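PDB 6WCD: DNA-(apurinic or apyrimidinic site) lyase from Xenopus laevis, which cleaves DNA as a 3'-5' exonuclease and, more weakly, incises the backbone at abasic sites during base excision repair. Local coordinates for residues L25-I29 / C72-T76; Y52-F56 / C317-T322. All blocks are in the same frame, centred on the assembly; numbering follows the deposited sequence. Where two conformers were deposited one is given.

Contact 1 of 2, residues L25-I29 / C72-T76; sequences LDADI and CKSST. With BU1 (1,4-butanediol), chain D.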
ATOM      1  N   LEU A  25      -9.890 -13.227  -1.546  1.00 14.97           N
ATOM      2  CA  LEU A  25      -9.822 -12.043  -0.704  1.00 14.96           C
ATOM      3  C   LEU A  25     -11.064 -11.182  -0.845  1.00 18.28           C
ATOM      4  O   LEU A  25     -11.322 -10.313   0.014  1.00 17.11           O
ATOM      5  CB  LEU A  25      -8.577 -11.241  -1.036  1.00 14.14           C
ATOM      6  CG  LEU A  25      -7.273 -11.915  -0.712  1.00 14.00           C
ATOM      7  CD1 LEU A  25      -6.122 -11.182  -1.333  1.00 15.54           C
ATOM      8  CD2 LEU A  25      -7.065 -11.973   0.809  1.00 16.84           C
ATOM      9  N   ASP A  26     -11.846 -11.382  -1.910  1.00 16.96           N
ATOM     10  CA  ASP A  26     -13.186 -10.799  -2.111  1.00 18.24           C
ATOM     11  C   ASP A  26     -13.176  -9.276  -1.918  1.00 16.73           C
ATOM     12  O   ASP A  26     -13.830  -8.738  -1.014  1.00 17.85           O
ATOM     13  CB  ASP A  26     -14.213 -11.435  -1.168  1.00 19.30           C
ATOM     14  CG  ASP A  26     -15.644 -11.078  -1.526  1.00 34.64           C
ATOM     15  OD1 ASP A  26     -15.892 -10.662  -2.682  1.00 39.23           O
ATOM     16  OD2 ASP A  26     -16.508 -11.190  -0.644  1.00 38.39           O
ATOM     17  N   ALA A  27     -12.477  -8.582  -2.823  1.00 13.95           N
ATOM     18  CA  ALA A  27     -12.371  -7.141  -2.749  1.00 13.25           C
ATOM     19  C   ALA A  27     -12.254  -6.514  -4.136  1.00 13.56           C
ATOM     20  O   ALA A  27     -11.827  -7.163  -5.096  1.00 16.90           O
ATOM     21  CB  ALA A  27     -11.158  -6.699  -1.924  1.00 16.68           C
ATOM     22  N   ASP A  28     -12.616  -5.249  -4.225  1.00 12.54           N
ATOM     23  CA  ASP A  28     -12.635  -4.559  -5.507  1.00 14.46           C
ATOM     24  C   ASP A  28     -11.288  -3.976  -5.880  1.00 12.48           C
ATOM     25  O   ASP A  28     -10.993  -3.783  -7.079  1.00 13.45           O
ATOM     26  CB  ASP A  28     -13.621  -3.413  -5.451  1.00 17.05           C
ATOM     27  CG  ASP A  28     -15.024  -3.901  -5.064  1.00 30.49           C
ATOM     28  OD1 ASP A  28     -15.499  -3.682  -3.915  1.00 19.08           O
ATOM     29  OD2 ASP A  28     -15.616  -4.590  -5.904  1.00 34.91           O
ATOM     30  N   ILE A  29     -10.476  -3.659  -4.900  1.00 10.89           N
ATOM     31  CA  ILE A  29      -9.099  -3.198  -5.054  1.00 10.28           C
ATOM     32  C   ILE A  29      -8.257  -4.031  -4.100  1.00 11.30           C
ATOM     33  O   ILE A  29      -8.560  -4.068  -2.889  1.00 11.30           O
ATOM     34  CB  ILE A  29      -8.970  -1.712  -4.742  1.00 11.41           C
ATOM     35  CG1 ILE A  29      -9.858  -0.854  -5.663  1.00 11.91           C
ATOM     36  CG2 ILE A  29      -7.491  -1.257  -4.869  1.00 15.32           C
ATOM     37  CD1 ILE A  29      -9.906   0.622  -5.322  1.00 15.14           C
ATOM     38  N   CYS A  72      -7.219  -4.271  -9.655  1.00 11.70           N
ATOM     39  CA  CYS A  72      -8.553  -3.691  -9.666  1.00 11.50           C
ATOM     40  C   CYS A  72      -9.531  -4.578 -10.431  1.00 13.45           C
ATOM     41  O   CYS A  72      -9.217  -5.062 -11.508  1.00 13.60           O
ATOM     42  CB  CYS A  72      -8.511  -2.311 -10.338  1.00 12.83           C
ATOM     43  SG  CYS A  72      -7.433  -1.172  -9.545  1.00 16.33           S
ATOM     44  N   LYS A  73     -10.744  -4.789  -9.889  1.00 13.74           N
ATOM     45  CA  LYS A  73     -11.797  -5.367 -10.680  1.00 13.76           C
ATOM     46  C   LYS A  73     -12.286  -4.367 -11.736  1.00 18.21           C
ATOM     47  O   LYS A  73     -11.948  -3.188 -11.706  1.00 17.33           O
ATOM     48  CB  LYS A  73     -12.942  -5.822  -9.774  1.00 17.64           C
ATOM     49  CG  LYS A  73     -12.564  -6.971  -8.864  1.00 16.39           C
ATOM     50  CD  LYS A  73     -13.748  -7.589  -8.135  1.00 23.58           C
ATOM     51  CE  LYS A  73     -13.326  -8.896  -7.465  1.00 22.01           C
ATOM     52  NZ  LYS A  73     -14.377  -9.385  -6.504  1.00 34.74           N
ATOM     53  N   SER A  74     -13.071  -4.857 -12.690  1.00 18.19           N
ATOM     54  CA  SER A  74     -13.638  -3.982 -13.726  0.51 20.14           C
ATOM     55  C   SER A  74     -14.404  -2.823 -13.129  1.00 20.57           C
ATOM     56  O   SER A  74     -14.423  -1.729 -13.713  1.00 25.99           O
ATOM     57  CB  SER A  74     -14.547  -4.803 -14.666  0.51 19.58           C
ATOM     58  OG  SER A  74     -15.665  -5.333 -13.982  0.51 26.25           O
ATOM     59  N   SER A  75     -15.018  -3.028 -11.957  1.00 19.52           N
ATOM     60  CA  SER A  75     -15.796  -2.003 -11.250  1.00 22.95           C
ATOM     61  C   SER A  75     -14.958  -0.807 -10.822  1.00 19.64           C
ATOM     62  O   SER A  75     -15.518   0.304 -10.643  1.00 20.88           O
ATOM     63  CB  SER A  75     -16.399  -2.619  -9.970  1.00 21.31           C
ATOM     64  OG  SER A  75     -15.391  -3.044  -9.067  1.00 28.66           O
ATOM     65  N   THR A  76     -13.646  -0.968 -10.673  1.00 16.50           N
ATOM     66  CA  THR A  76     -12.799   0.060 -10.110  1.00 14.75           C
ATOM     67  C   THR A  76     -11.661   0.471 -11.011  1.00 16.96           C
ATOM     68  O   THR A  76     -10.678   1.016 -10.519  1.00 16.85           O
ATOM     69  CB  THR A  76     -12.206  -0.374  -8.767  1.00 18.31           C
ATOM     70  OG1 THR A  76     -11.593  -1.656  -8.931  1.00 19.43           O
ATOM     71  CG2 THR A  76     -13.258  -0.453  -7.767  1.00 22.27           C
TER
HETATM   72  C1  BU1 D 403     -19.459  -2.887  -7.858  1.00 64.40           C
HETATM   73  C2  BU1 D 403     -18.177  -2.838  -7.017  1.00 51.67           C
HETATM   74  C3  BU1 D 403     -18.471  -2.702  -5.523  1.00 40.99           C
HETATM   75  C4  BU1 D 403     -18.563  -1.228  -5.163  1.00 50.66           C
HETATM   76  O5  BU1 D 403     -19.799  -1.609  -8.337  1.00 50.27           O
HETATM   77  O6  BU1 D 403     -19.190  -0.973  -3.923  1.00 21.86           O
HETATM   78  O   HOH W   1     -15.273  -7.598  -4.553  1.00 28.37           O
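Lys73 N and Thr76 OG1 both approach the backbone carbonyl oxygen of Asp28. Lys73 N donates to Asp28 O over 3.0 Å in a nearly straight bond, with an angle of 169° at the hydrogen. Thr76 OG1 lies 2.9 Å from the same Asp28 O and also within reach of Lys73 O, and its one proton may serve either acceptor. The CA-H of Cys72 makes a further, softer contact with Asp28 O.

The charged groups meet less directly. The Lys73 chain runs extended past the carbonyl of Ala27, with Lys73 CE 3.3 Å from Ala27 O. Lys73 NZ donates to a water whose oxygen is 2.8 Å away, and that water donates a weak bond to Asp28 OD2. Asp26 OD1 stays 4.3 Å from Lys73 NZ, beyond a salt bridge. Asp28 OD1 is taken by the backbone N of Lys2. With an alanine here the carboxylate is gone, which would probably leave Lys2 N without that acceptor and break the water link to Lys73.

The apolar packing is modest. Thr76 CG2 sits 3.8 Å from Asp28 CB, and the Thr76 side chain crosses that of Ile29 at a slant.

A bound 1,4-butanediol hydrogen-bonds to Met1 N and Gln310 OE1. Its carbons lie against Asp28 and Ser75, with C2 of the diol 3.3 Å from Asp28 OD2.

Ile29 and Cys72 form an antiparallel, non-hydrogen-bonded pair, their side chains on one face of the sheet. The contact joins the start of strand 29-33 to the end of strand 68-72, antiparallel neighbours in one sheet of the DNase I-like fold.

Contact 2 of 2, residues Y52-F56 / C317-T322; sequences YNSYF and CPPLCT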
ATOM      1  N   TYR A  52      -9.056  -8.940 -13.509  1.00 15.41           N
ATOM      2  CA  TYR A  52      -8.460  -7.783 -12.889  1.00 13.58           C
ATOM      3  C   TYR A  52      -7.635  -7.018 -13.902  1.00 13.50           C
ATOM      4  O   TYR A  52      -7.127  -7.592 -14.879  1.00 16.31           O
ATOM      5  CB  TYR A  52      -7.507  -8.142 -11.748  1.00 13.76           C
ATOM      6  CG  TYR A  52      -8.180  -8.918 -10.629  1.00 13.08           C
ATOM      7  CD1 TYR A  52      -8.322 -10.292 -10.740  1.00 14.90           C
ATOM      8  CD2 TYR A  52      -8.725  -8.283  -9.523  1.00 13.56           C
ATOM      9  CE1 TYR A  52      -8.969 -11.044  -9.738  1.00 17.16           C
ATOM     10  CE2 TYR A  52      -9.399  -9.039  -8.508  1.00 14.02           C
ATOM     11  CZ  TYR A  52      -9.499 -10.396  -8.656  1.00 15.60           C
ATOM     12  OH  TYR A  52     -10.197 -11.089  -7.658  1.00 17.57           O
ATOM     13  N   ASN A  53      -7.505  -5.711 -13.671  1.00 13.51           N
ATOM     14  CA  ASN A  53      -6.516  -4.889 -14.349  1.00 12.76           C
ATOM     15  C   ASN A  53      -5.542  -4.427 -13.287  1.00 14.09           C
ATOM     16  O   ASN A  53      -5.957  -4.005 -12.195  1.00 13.93           O
ATOM     17  CB  ASN A  53      -7.122  -3.725 -15.146  1.00 13.41           C
ATOM     18  CG  ASN A  53      -8.097  -2.840 -14.390  1.00 14.43           C
ATOM     19  OD1 ASN A  53      -7.752  -1.704 -13.990  1.00 16.26           O
ATOM     20  ND2 ASN A  53      -9.313  -3.309 -14.206  1.00 18.58           N
ATOM     21  N   SER A  54      -4.247  -4.561 -13.558  1.00 12.49           N
ATOM     22  CA  SER A  54      -3.259  -4.367 -12.506  1.00 11.54           C
ATOM     23  C   SER A  54      -2.186  -3.371 -12.874  1.00 11.57           C
ATOM     24  O   SER A  54      -1.895  -3.137 -14.038  1.00 13.27           O
ATOM     25  CB  SER A  54      -2.606  -5.684 -12.123  1.00 14.00           C
ATOM     26  OG  SER A  54      -1.793  -6.203 -13.205  1.00 15.50           O
ATOM     27  N   TYR A  55      -1.574  -2.838 -11.817  1.00 11.32           N
ATOM     28  CA  TYR A  55      -0.627  -1.713 -11.848  1.00 10.05           C
ATOM     29  C   TYR A  55       0.505  -2.040 -10.898  1.00 10.83           C
ATOM     30  O   TYR A  55       0.303  -2.112  -9.694  1.00 11.60           O
ATOM     31  CB  TYR A  55      -1.333  -0.396 -11.464  1.00 12.95           C
ATOM     32  CG  TYR A  55      -2.579  -0.214 -12.307  1.00 11.87           C
ATOM     33  CD1 TYR A  55      -2.508   0.425 -13.550  1.00 12.65           C
ATOM     34  CD2 TYR A  55      -3.789  -0.825 -11.939  1.00 12.84           C
ATOM     35  CE1 TYR A  55      -3.597   0.471 -14.413  1.00 13.92           C
ATOM     36  CE2 TYR A  55      -4.872  -0.800 -12.787  1.00 11.60           C
ATOM     37  CZ  TYR A  55      -4.770  -0.144 -14.023  1.00 12.55           C
ATOM     38  OH  TYR A  55      -5.815  -0.115 -14.911  1.00 15.26           O
ATOM     39  N   PHE A  56       1.689  -2.225 -11.449  1.00 12.72           N
ATOM     40  CA  PHE A  56       2.866  -2.655 -10.685  1.00 11.92           C
ATOM     41  C   PHE A  56       3.872  -1.528 -10.635  1.00 12.45           C
ATOM     42  O   PHE A  56       4.035  -0.776 -11.617  1.00 15.67           O
ATOM     43  CB  PHE A  56       3.563  -3.868 -11.321  1.00 11.40           C
ATOM     44  CG  PHE A  56       2.965  -5.196 -10.973  1.00 12.99           C
ATOM     45  CD1 PHE A  56       1.701  -5.540 -11.307  1.00 13.49           C
ATOM     46  CD2 PHE A  56       3.745  -6.124 -10.320  1.00 13.04           C
ATOM     47  CE1 PHE A  56       1.164  -6.790 -10.966  1.00 13.33           C
ATOM     48  CE2 PHE A  56       3.247  -7.349  -9.983  1.00 13.53           C
ATOM     49  CZ  PHE A  56       1.952  -7.712 -10.347  1.00 12.96           C
ATOM     50  N   CYS A 317      -8.189   1.313 -19.275  1.00 20.86           N
ATOM     51  CA  CYS A 317      -7.098   1.244 -18.329  1.00 18.42           C
ATOM     52  C   CYS A 317      -6.004   2.262 -18.668  1.00 17.18           C
ATOM     53  O   CYS A 317      -5.625   2.398 -19.843  1.00 20.27           O
ATOM     54  CB  CYS A 317      -6.496  -0.151 -18.342  1.00 19.34           C
ATOM     55  SG  CYS A 317      -7.588  -1.459 -17.845  1.00 23.04           S
ATOM     56  N   PRO A 318      -5.472   2.973 -17.679  1.00 15.89           N
ATOM     57  CA  PRO A 318      -4.427   3.944 -17.944  1.00 19.09           C
ATOM     58  C   PRO A 318      -3.127   3.261 -18.357  1.00 18.91           C
ATOM     59  O   PRO A 318      -2.959   2.058 -18.132  1.00 16.43           O
ATOM     60  CB  PRO A 318      -4.278   4.693 -16.625  1.00 24.18           C
ATOM     61  CG  PRO A 318      -4.983   3.910 -15.581  1.00 24.59           C
ATOM     62  CD  PRO A 318      -5.909   2.944 -16.262  1.00 16.79           C
ATOM     63  N   PRO A 319      -2.170   4.006 -18.906  1.00 18.41           N
ATOM     64  CA  PRO A 319      -1.017   3.370 -19.586  1.00 18.60           C
ATOM     65  C   PRO A 319      -0.125   2.532 -18.692  1.00 16.53           C
ATOM     66  O   PRO A 319       0.640   1.706 -19.230  1.00 19.25           O
ATOM     67  CB  PRO A 319      -0.241   4.580 -20.145  1.00 24.05           C
ATOM     68  CG  PRO A 319      -1.278   5.631 -20.343  1.00 25.49           C
ATOM     69  CD  PRO A 319      -2.301   5.444 -19.234  1.00 21.10           C
ATOM     70  N   LEU A 320      -0.147   2.715 -17.389  1.00 16.04           N
ATOM     71  CA  LEU A 320       0.680   1.936 -16.482  1.00 15.51           C
ATOM     72  C   LEU A 320       0.207   0.497 -16.401  1.00 17.57           C
ATOM     73  O   LEU A 320       0.934  -0.348 -15.900  1.00 17.02           O
ATOM     74  CB  LEU A 320       0.680   2.536 -15.079  1.00 15.24           C
ATOM     75  CG  LEU A 320       1.562   1.910 -14.023  1.00 16.88           C
ATOM     76  CD1 LEU A 320       3.032   1.914 -14.425  1.00 22.77           C
ATOM     77  CD2 LEU A 320       1.418   2.668 -12.703  1.00 18.28           C
ATOM     78  N   CYS A 321      -0.980   0.208 -16.856  1.00 15.28           N
ATOM     79  CA  CYS A 321      -1.507  -1.143 -16.696  1.00 14.18           C
ATOM     80  C   CYS A 321      -0.558  -2.177 -17.324  1.00 14.52           C
ATOM     81  O   CYS A 321      -0.013  -1.987 -18.431  1.00 16.35           O
ATOM     82  CB  CYS A 321      -2.884  -1.265 -17.343  1.00 15.67           C
ATOM     83  SG  CYS A 321      -3.715  -2.828 -17.085  1.00 17.59           S
ATOM     84  N   THR A 322      -0.375  -3.292 -16.608  1.00 14.37           N
ATOM     85  CA  THR A 322       0.485  -4.382 -17.043  1.00 13.54           C
ATOM     86  C   THR A 322       0.087  -4.955 -18.391  1.00 15.74           C
ATOM     87  O   THR A 322       0.931  -5.519 -19.107  1.00 18.18           O
ATOM     88  CB  THR A 322       0.478  -5.500 -16.008  1.00 15.94           C
ATOM     89  OG1 THR A 322      -0.858  -5.890 -15.762  1.00 17.02           O
ATOM     90  CG2 THR A 322       1.112  -5.081 -14.706  1.00 15.88           C
TER
HETATM   91  O   HOH W   2      -3.654  -6.218 -16.028  1.00 18.03           O
HETATM   92  O   HOH W   3       2.439  -1.873 -14.252  1.00 17.83           O
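The Tyr55 ring lies obliquely against the loop 317-322. Its CG is anti to the carbonyl carbon (chi1 -52°), and the ring reaches along the loop to Cys317 and Pro318. Tyr55 CE1 packs 3.5 Å from Cys321 CB. Cys321 SG makes an oblique sulfur-aromatic contact, 4.7 Å from the centroid of the Tyr55 ring. At the far end, Tyr55 OH comes within 3.3 Å of Pro318 CD, and the two side chains cross at about a right angle. Tyr55 OH donates to Asn53 OD1 over 2.7 Å, which fixes the end of the ring. Cys317 SG rests on Asn53 CB.

Pro318 to Cys321 form a type I beta turn, closed by Cys321 N bonding to Pro318 O. It packs beside strand 53-57, an outermost strand of the six-stranded sheet in this DNase I-like domain.

Thr322 points at the strand. Thr322 N donates to Ser54 O over 3.0 Å, with 168° at the hydrogen. Thr322 OG1 and Ser54 OG are 2.7 Å apart, with the proton not assigned; Ser54 OG also bonds to Ala47 O. Thr322 CG2 lies against both Ser54 OG and the Phe56 ring, 3.5 Å from Phe56 CD1. A water joins Phe56 N to Leu320 O.

The centres of contacts 1 and 2 lie about 13 Å apart, at one side of the six-stranded sheet. Strands 53-57, 68-72 and 29-33 stand next to each other there. Contact 1 joins the last two at their ends, and contact 2 adds the C-terminal loop beside the first. The two touch directly: Asn53 N lies 2.8 Å from Cys72 O, a probable hydrogen bond, and Tyr52 packs on Lys73. Along the chain the segments alternate, in the order 25-29, 52-56, 72-76, 317-322. The N-terminal part of the chain and the loop after strand 310-312 therefore meet at this edge of the sheet.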